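Local coordinates for amine oxidase (Emericella nidulans, PDB 3PGB), which probably oxidises primary amines, as copper amine oxidases do, using a copper ion and a topaquinone made from one of its own tyrosines, at residues Phe580-Ser583 against Glu584-Arg588. Sequence-based numbering, arbitrary orientation.
Sequences FIHS and EDEAR. With CA (calcium ion), chain E.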
ATOM      1  N   PHE A 580     -22.696   0.264  16.114  1.00 22.22           N
ATOM      2  CA  PHE A 580     -22.814   1.559  15.460  1.00 22.20           C
ATOM      3  C   PHE A 580     -22.270   2.641  16.381  1.00 22.10           C
ATOM      4  O   PHE A 580     -22.491   2.590  17.588  1.00 22.30           O
ATOM      5  CB  PHE A 580     -24.275   1.864  15.142  1.00 22.25           C
ATOM      6  CG  PHE A 580     -24.902   0.910  14.168  1.00 22.65           C
ATOM      7  CD1 PHE A 580     -24.617   0.996  12.810  1.00 23.28           C
ATOM      8  CD2 PHE A 580     -25.795  -0.060  14.601  1.00 23.52           C
ATOM      9  CE1 PHE A 580     -25.205   0.120  11.897  1.00 23.75           C
ATOM     10  CE2 PHE A 580     -26.392  -0.941  13.697  1.00 23.97           C
ATOM     11  CZ  PHE A 580     -26.094  -0.851  12.341  1.00 24.04           C
ATOM     12  N   ILE A 581     -21.552   3.611  15.824  1.00 22.05           N
ATOM     13  CA  ILE A 581     -21.175   4.799  16.585  1.00 22.08           C
ATOM     14  C   ILE A 581     -22.444   5.617  16.797  1.00 22.37           C
ATOM     15  O   ILE A 581     -23.102   6.002  15.837  1.00 22.49           O
ATOM     16  CB  ILE A 581     -20.101   5.636  15.863  1.00 21.97           C
ATOM     17  CG1 ILE A 581     -18.772   4.881  15.851  1.00 21.72           C
ATOM     18  CG2 ILE A 581     -19.921   6.991  16.546  1.00 22.00           C
ATOM     19  CD1 ILE A 581     -17.643   5.628  15.171  1.00 21.44           C
ATOM     20  N   HIS A 582     -22.804   5.849  18.053  1.00 22.87           N
ATOM     21  CA  HIS A 582     -24.072   6.505  18.380  1.00 23.32           C
ATOM     22  C   HIS A 582     -23.955   8.018  18.463  1.00 23.33           C
ATOM     23  O   HIS A 582     -24.919   8.737  18.188  1.00 23.29           O
ATOM     24  CB  HIS A 582     -24.603   5.999  19.718  1.00 23.53           C
ATOM     25  CG  HIS A 582     -24.950   4.547  19.717  1.00 24.97           C
ATOM     26  ND1 HIS A 582     -25.942   4.022  18.916  1.00 26.01           N
ATOM     27  CD2 HIS A 582     -24.448   3.510  20.426  1.00 26.51           C
ATOM     28  CE1 HIS A 582     -26.032   2.722  19.129  1.00 26.84           C
ATOM     29  NE2 HIS A 582     -25.136   2.385  20.041  1.00 27.41           N
ATOM     30  N   SER A 583     -22.777   8.494  18.851  1.00 23.31           N
ATOM     31  CA  SER A 583     -22.605   9.884  19.229  1.00 23.44           C
ATOM     32  C   SER A 583     -21.174  10.363  18.994  1.00 23.47           C
ATOM     33  O   SER A 583     -20.244   9.562  18.892  1.00 23.69           O
ATOM     34  CB  SER A 583     -23.017  10.048  20.703  1.00 23.48           C
ATOM     35  OG  SER A 583     -21.997  10.640  21.491  1.00 23.65           O
ATOM     36  N   GLU A 584     -21.012  11.680  18.916  1.00 23.35           N
ATOM     37  CA  GLU A 584     -19.698  12.301  18.811  1.00 23.18           C
ATOM     38  C   GLU A 584     -18.794  12.051  20.028  1.00 23.40           C
ATOM     39  O   GLU A 584     -17.585  12.295  19.963  1.00 23.41           O
ATOM     40  CB  GLU A 584     -19.852  13.805  18.602  1.00 22.99           C
ATOM     41  CG  GLU A 584     -20.377  14.187  17.228  1.00 22.50           C
ATOM     42  CD  GLU A 584     -20.509  15.688  17.040  1.00 21.58           C
ATOM     43  OE1 GLU A 584     -20.610  16.418  18.054  1.00 21.46           O
ATOM     44  OE2 GLU A 584     -20.525  16.148  15.879  1.00 19.44           O
ATOM     45  N   ASP A 585     -19.370  11.586  21.136  1.00 23.47           N
ATOM     46  CA  ASP A 585     -18.584  11.281  22.330  1.00 23.72           C
ATOM     47  C   ASP A 585     -17.639  10.102  22.089  1.00 23.67           C
ATOM     48  O   ASP A 585     -16.565  10.037  22.692  1.00 23.77           O
ATOM     49  CB  ASP A 585     -19.491  10.989  23.537  1.00 23.80           C
ATOM     50  CG  ASP A 585     -20.345  12.186  23.943  1.00 24.39           C
ATOM     51  OD1 ASP A 585     -19.876  13.342  23.818  1.00 25.27           O
ATOM     52  OD2 ASP A 585     -21.489  11.968  24.401  1.00 24.61           O
ATOM     53  N   GLU A 586     -18.034   9.197  21.191  1.00 23.36           N
ATOM     54  CA  GLU A 586     -17.284   7.969  20.907  1.00 23.35           C
ATOM     55  C   GLU A 586     -16.833   7.916  19.438  1.00 22.78           C
ATOM     56  O   GLU A 586     -16.666   6.836  18.865  1.00 22.90           O
ATOM     57  CB  GLU A 586     -18.152   6.744  21.252  1.00 23.57           C
ATOM     58  CG  GLU A 586     -19.480   6.702  20.494  1.00 25.20           C
ATOM     59  CD  GLU A 586     -20.383   5.547  20.890  1.00 27.77           C
ATOM     60  OE1 GLU A 586     -21.583   5.804  21.132  1.00 29.22           O
ATOM     61  OE2 GLU A 586     -19.912   4.386  20.944  1.00 30.37           O
ATOM     62  N   ALA A 587     -16.616   9.084  18.840  1.00 22.15           N
ATOM     63  CA  ALA A 587     -16.372   9.189  17.401  1.00 21.70           C
ATOM     64  C   ALA A 587     -14.931   9.557  17.031  1.00 21.25           C
ATOM     65  O   ALA A 587     -14.673   9.942  15.899  1.00 20.99           O
ATOM     66  CB  ALA A 587     -17.343  10.190  16.787  1.00 21.36           C
ATOM     67  N   ARG A 588     -14.002   9.436  17.971  1.00 21.02           N
ATOM     68  CA  ARG A 588     -12.594   9.711  17.697  1.00 21.12           C
ATOM     69  C   ARG A 588     -11.792   8.446  17.975  1.00 21.23           C
ATOM     70  O   ARG A 588     -11.542   8.094  19.129  1.00 20.99           O
ATOM     71  CB  ARG A 588     -12.077  10.871  18.554  1.00 21.09           C
ATOM     72  CG  ARG A 588     -12.799  12.177  18.326  1.00 21.15           C
ATOM     73  CD  ARG A 588     -12.205  13.298  19.169  1.00 21.59           C
ATOM     74  NE  ARG A 588     -10.990  13.858  18.581  1.00 22.14           N
ATOM     75  CZ  ARG A 588     -10.221  14.779  19.164  1.00 22.73           C
ATOM     76  NH1 ARG A 588     -10.530  15.261  20.363  1.00 22.70           N
ATOM     77  NH2 ARG A 588      -9.132  15.223  18.542  1.00 23.23           N
TER
HETATM   78 CA    CA E 902     -20.699  18.570  16.813  1.00 16.39          CA
HETATM   79  O   HOH W   1     -20.585  20.925  16.606  1.00  7.09           O
HETATM   80  O   HOH W   2     -20.167  18.818  14.451  1.00 10.68           O
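The turn between strands 570-580 and 588-589 of the copper amine oxidase enzyme domain is tied through Ser-583, whose hydroxyl and carbonyl each accept a backbone N-H from just beyond it. Asp-585 N gives its hydrogen to Ser-583 OG at 2.8 Å, with an N-H...O angle of 160°, the hydroxyl having reached forward along the chain. Glu-586 N then bonds to Ser-583 O at 3.2 Å, with an N-H...O angle of 157°. This i to i+3 link, with Glu-584 and Asp-585 at phi/psi values near those of a helix, defines a beta turn of type I over Ser-583 to Glu-586; the serine hydroxyl bonded two residues on is the ST turn pattern.

The side chain of Glu-586 doubles back along the chain just after strand 570-580, past Ile-581 to His-582. With CG lodged between its backbone N and carbonyl carbon (chi1 58°) and the chain extended beyond, OE1 arrives 3.3 Å from His-582 N, a weak hydrogen bond, and lies at the edge of the imidazole near its plane. Nearer the root of the same side chain, Ile-581 CG2 packs on Glu-586 CG at 4.0 Å and on the methyl CB of Ala-587 at 4.1 Å, an apolar patch that Leu-683 adjoins.

The CA-CB bond of Glu-584 leads away from residues 580-583, and its extended chain carries a bidentate carboxylate to the calcium ion, OE1 at 2.5 Å and OE2 at 2.6 Å; Phe-677 O, Asn-679, Glu-681 and two waters complete the site, while Arg-650 N also bonds to Glu-584 OE2.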